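Local atomic coordinates of uncharacterized protein (Bombyx mori, PDB entry 5AZ0), a protein that probably catalyses the NAD(P)H-dependent reduction of aldehydes and ketones, as an insect member of the aldo-keto reductase family. Residues A[46-55]-A[75-84]. Sequence-based numbering, arbitrary orientation.
Sequences FDGTDIPKLL and YRVEPEIGQV
Arg76 lies flat against Phe46, the aliphatic part of its chain covering one face of the ring. Arg76 CB comes within 4.1 Å of Phe46 CZ. A bend at chi2 then turns the chain along the ring, where Arg76 CD makes a CH-pi contact 3.7 Å from the Phe46 ring centroid and only 10° off its normal. Arg76 NE moves on to the ring's root, 3.6 Å from Phe46 CG, and Phe46 CB sits over one face of the guanidinium, near CZ and NH2. Ring and guanidinium planes differ by 17°, so the overlap is nearly parallel, with the two side chains running in opposite directions. The charged end has partners of its own: NH1 hydrogen-bonds to the carbonyl O of Phe74 and NH2 to that of Ala340, which should fix its rotation.

Beyond this pair the contact is mainly between aliphatic groups, and no hydrogen bond joins the two segments. Ile51 CD1 meets Val77 CG1 at 3.7 Å, and Leu55 packs its two methyls against one side of helix 78-90: Leu55 CD1 lies 3.8 Å from Glu80 CB, while Leu55 CD2 touches Ile81 CD1 at 4.0 Å and Val84 CG2 at 3.9 Å.

Helices 51-64 and 78-90 follow successive parallel strands of the TIM barrel; the axes of helix segments 51-55 and 78-84 approach to 10.7 Å and cross at -34°. Leu58 continues the packing against Ile81 and Val84, Ile81 also reaches Ile69 of strand 68-70, and Glu78 turns to helix 112-126 through a salt bridge with Arg125.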
loop_
_atom_site.group_PDB
_atom_site.type_symbol
_atom_site.label_atom_id
_atom_site.label_comp_id
_atom_site.label_asym_id
_atom_site.label_seq_id
_atom_site.Cartn_x
_atom_site.Cartn_y
_atom_site.Cartn_z
ATOM N N PHE A 46 -7.806 -3.844 17.213
ATOM C CA PHE A 46 -8.023 -2.931 16.015
ATOM C C PHE A 46 -8.596 -1.626 16.510
ATOM O O PHE A 46 -9.587 -1.642 17.244
ATOM C CB PHE A 46 -8.979 -3.459 14.904
ATOM C CG PHE A 46 -9.489 -2.356 13.925
ATOM C CD1 PHE A 46 -8.668 -1.839 12.919
ATOM C CD2 PHE A 46 -10.808 -1.840 14.013
ATOM C CE1 PHE A 46 -9.135 -0.839 12.056
ATOM C CE2 PHE A 46 -11.273 -0.831 13.132
ATOM C CZ PHE A 46 -10.431 -0.337 12.150
ATOM N N ASP A 47 -8.021 -0.502 16.100
ATOM C CA ASP A 47 -8.508 0.760 16.623
ATOM C C ASP A 47 -9.490 1.440 15.703
ATOM O O ASP A 47 -9.062 2.072 14.742
ATOM C CB ASP A 47 -7.382 1.749 16.923
ATOM C CG ASP A 47 -7.950 3.075 17.447
ATOM O OD1 ASP A 47 -8.740 3.007 18.427
ATOM O OD2 ASP A 47 -7.713 4.148 16.829
ATOM N N GLY A 48 -10.788 1.370 16.019
ATOM C CA GLY A 48 -11.837 2.092 15.251
ATOM C C GLY A 48 -12.098 3.573 15.548
ATOM O O GLY A 48 -12.918 4.239 14.877
ATOM N N THR A 49 -11.411 4.112 16.550
ATOM C CA THR A 49 -11.797 5.407 17.126
ATOM C C THR A 49 -11.716 6.569 16.128
ATOM O O THR A 49 -12.552 7.491 16.155
ATOM C CB THR A 49 -10.916 5.714 18.344
ATOM O OG1 THR A 49 -11.078 4.650 19.279
ATOM C CG2 THR A 49 -11.305 7.046 18.989
ATOM N N ASP A 50 -10.707 6.490 15.248
ATOM C CA ASP A 50 -10.418 7.515 14.223
ATOM C C ASP A 50 -11.208 7.395 12.896
ATOM O O ASP A 50 -11.015 8.215 11.973
ATOM C CB ASP A 50 -8.908 7.519 13.941
ATOM C CG ASP A 50 -8.080 7.980 15.152
ATOM O OD1 ASP A 50 -8.461 8.966 15.798
ATOM O OD2 ASP A 50 -7.054 7.352 15.449
ATOM N N ILE A 51 -12.137 6.453 12.806
ATOM C CA ILE A 51 -12.872 6.286 11.549
ATOM C C ILE A 51 -13.460 7.572 11.045
ATOM O O ILE A 51 -13.156 8.014 9.905
ATOM C CB ILE A 51 -13.843 5.108 11.620
ATOM C CG1 ILE A 51 -13.056 3.806 11.609
ATOM C CG2 ILE A 51 -14.833 5.163 10.451
ATOM C CD1 ILE A 51 -13.886 2.547 11.884
ATOM N N PRO A 52 -14.231 8.266 11.901
ATOM C CA PRO A 52 -14.861 9.486 11.371
ATOM C C PRO A 52 -13.891 10.467 10.793
ATOM O O PRO A 52 -14.211 11.195 9.839
ATOM C CB PRO A 52 -15.565 10.102 12.622
ATOM C CG PRO A 52 -15.677 9.000 13.629
ATOM C CD PRO A 52 -14.702 7.892 13.260
ATOM N N LYS A 53 -12.713 10.565 11.418
ATOM C CA LYS A 53 -11.684 11.533 10.967
ATOM C C LYS A 53 -11.052 11.066 9.630
ATOM O O LYS A 53 -10.835 11.890 8.719
ATOM C CB LYS A 53 -10.610 11.742 12.035
ATOM C CG LYS A 53 -11.168 11.841 13.462
ATOM C CD LYS A 53 -10.143 12.359 14.454
ATOM C CE LYS A 53 -10.007 13.870 14.392
ATOM N NZ LYS A 53 -8.774 14.280 15.114
ATOM N N LEU A 54 -10.865 9.749 9.504
ATOM C CA LEU A 54 -10.372 9.137 8.240
ATOM C C LEU A 54 -11.292 9.466 7.093
ATOM O O LEU A 54 -10.839 9.862 6.006
ATOM C CB LEU A 54 -10.253 7.607 8.388
ATOM C CG LEU A 54 -9.766 6.796 7.173
ATOM C CD1 LEU A 54 -8.294 7.086 6.981
ATOM C CD2 LEU A 54 -9.966 5.303 7.395
ATOM N N LEU A 55 -12.607 9.414 7.371
ATOM C CA LEU A 55 -13.620 9.629 6.324
ATOM C C LEU A 55 -13.760 11.059 5.933
ATOM O O LEU A 55 -13.853 11.398 4.767
ATOM C CB LEU A 55 -14.968 9.124 6.808
ATOM C CG LEU A 55 -14.995 7.654 7.137
ATOM C CD1 LEU A 55 -16.412 7.291 7.630
ATOM C CD2 LEU A 55 -14.529 6.828 5.954
ATOM N N TYR A 75 -8.885 -4.046 6.445
ATOM C CA TYR A 75 -8.920 -2.758 7.114
ATOM C C TYR A 75 -10.272 -2.361 7.720
ATOM O O TYR A 75 -10.367 -1.316 8.356
ATOM C CB TYR A 75 -8.436 -1.679 6.187
ATOM C CG TYR A 75 -7.031 -1.875 5.580
ATOM C CD1 TYR A 75 -6.097 -2.782 6.097
ATOM C CD2 TYR A 75 -6.668 -1.113 4.496
ATOM C CE1 TYR A 75 -4.837 -2.922 5.518
ATOM C CE2 TYR A 75 -5.418 -1.233 3.914
ATOM C CZ TYR A 75 -4.494 -2.121 4.412
ATOM O OH TYR A 75 -3.279 -2.193 3.746
ATOM N N ARG A 76 -11.292 -3.180 7.493
ATOM C CA ARG A 76 -12.577 -3.147 8.187
ATOM C C ARG A 76 -13.502 -2.065 7.669
ATOM O O ARG A 76 -14.661 -2.186 7.855
ATOM C CB ARG A 76 -12.477 -3.014 9.748
ATOM C CG ARG A 76 -12.086 -4.296 10.499
ATOM C CD ARG A 76 -10.663 -4.264 10.949
ATOM N NE ARG A 76 -10.376 -5.282 11.946
ATOM C CZ ARG A 76 -9.358 -6.153 11.913
ATOM N NH1 ARG A 76 -8.439 -6.200 10.896
ATOM N NH2 ARG A 76 -9.228 -7.004 12.933
ATOM N N VAL A 77 -12.990 -1.072 6.978
ATOM C CA VAL A 77 -13.711 0.126 6.680
ATOM C C VAL A 77 -14.204 0.213 5.220
ATOM O O VAL A 77 -14.581 1.291 4.785
ATOM C CB VAL A 77 -12.844 1.376 7.034
ATOM C CG1 VAL A 77 -12.648 1.420 8.543
ATOM C CG2 VAL A 77 -11.469 1.396 6.305
ATOM N N GLU A 78 -14.212 -0.879 4.448
ATOM C CA GLU A 78 -14.659 -0.759 3.031
ATOM C C GLU A 78 -16.077 -0.174 2.906
ATOM O O GLU A 78 -16.315 0.690 2.044
ATOM C CB GLU A 78 -14.590 -2.109 2.313
ATOM C CG GLU A 78 -13.141 -2.620 2.085
ATOM C CD GLU A 78 -13.089 -4.074 1.672
ATOM O OE1 GLU A 78 -13.730 -4.865 2.367
ATOM O OE2 GLU A 78 -12.427 -4.442 0.648
ATOM N N PRO A 79 -17.034 -0.608 3.768
ATOM C CA PRO A 79 -18.428 -0.028 3.635
ATOM C C PRO A 79 -18.412 1.477 3.786
ATOM O O PRO A 79 -18.919 2.206 2.945
ATOM C CB PRO A 79 -19.214 -0.773 4.743
ATOM C CG PRO A 79 -18.420 -2.043 4.941
ATOM C CD PRO A 79 -16.995 -1.593 4.861
ATOM N N GLU A 80 -17.672 1.973 4.763
ATOM C CA GLU A 80 -17.623 3.422 4.974
ATOM C C GLU A 80 -16.891 4.157 3.852
ATOM O O GLU A 80 -17.261 5.286 3.477
ATOM C CB GLU A 80 -16.957 3.753 6.306
ATOM C CG GLU A 80 -17.695 3.271 7.560
ATOM C CD GLU A 80 -17.306 1.852 8.048
ATOM O OE1 GLU A 80 -16.990 0.907 7.267
ATOM O OE2 GLU A 80 -17.341 1.657 9.264
ATOM N N ILE A 81 -15.813 3.554 3.311
ATOM C CA ILE A 81 -15.100 4.208 2.204
ATOM C C ILE A 81 -16.071 4.254 1.015
ATOM O O ILE A 81 -16.098 5.193 0.247
ATOM C CB ILE A 81 -13.792 3.421 1.773
ATOM C CG1 ILE A 81 -12.779 3.311 2.913
ATOM C CG2 ILE A 81 -13.206 4.000 0.494
ATOM C CD1 ILE A 81 -12.294 4.643 3.454
ATOM N N GLY A 82 -16.804 3.192 0.783
ATOM C CA GLY A 82 -17.721 3.223 -0.374
ATOM C C GLY A 82 -18.829 4.262 -0.310
ATOM O O GLY A 82 -19.248 4.788 -1.344
ATOM N N GLN A 83 -19.330 4.498 0.902
ATOM C CA GLN A 83 -20.306 5.596 1.165
ATOM C C GLN A 83 -19.672 6.952 0.813
ATOM O O GLN A 83 -20.239 7.731 0.065
ATOM C CB GLN A 83 -20.711 5.547 2.621
ATOM C CG GLN A 83 -22.035 6.176 3.029
ATOM C CD GLN A 83 -22.462 5.584 4.377
ATOM O OE1 GLN A 83 -22.772 4.381 4.476
ATOM N NE2 GLN A 83 -22.398 6.397 5.436
ATOM N N VAL A 84 -18.435 7.196 1.265
ATOM C CA VAL A 84 -17.757 8.458 0.959
ATOM C C VAL A 84 -17.603 8.611 -0.530
ATOM O O VAL A 84 -17.913 9.682 -1.061
ATOM C CB VAL A 84 -16.396 8.624 1.678
ATOM C CG1 VAL A 84 -15.650 9.866 1.239
ATOM C CG2 VAL A 84 -16.567 8.642 3.202
#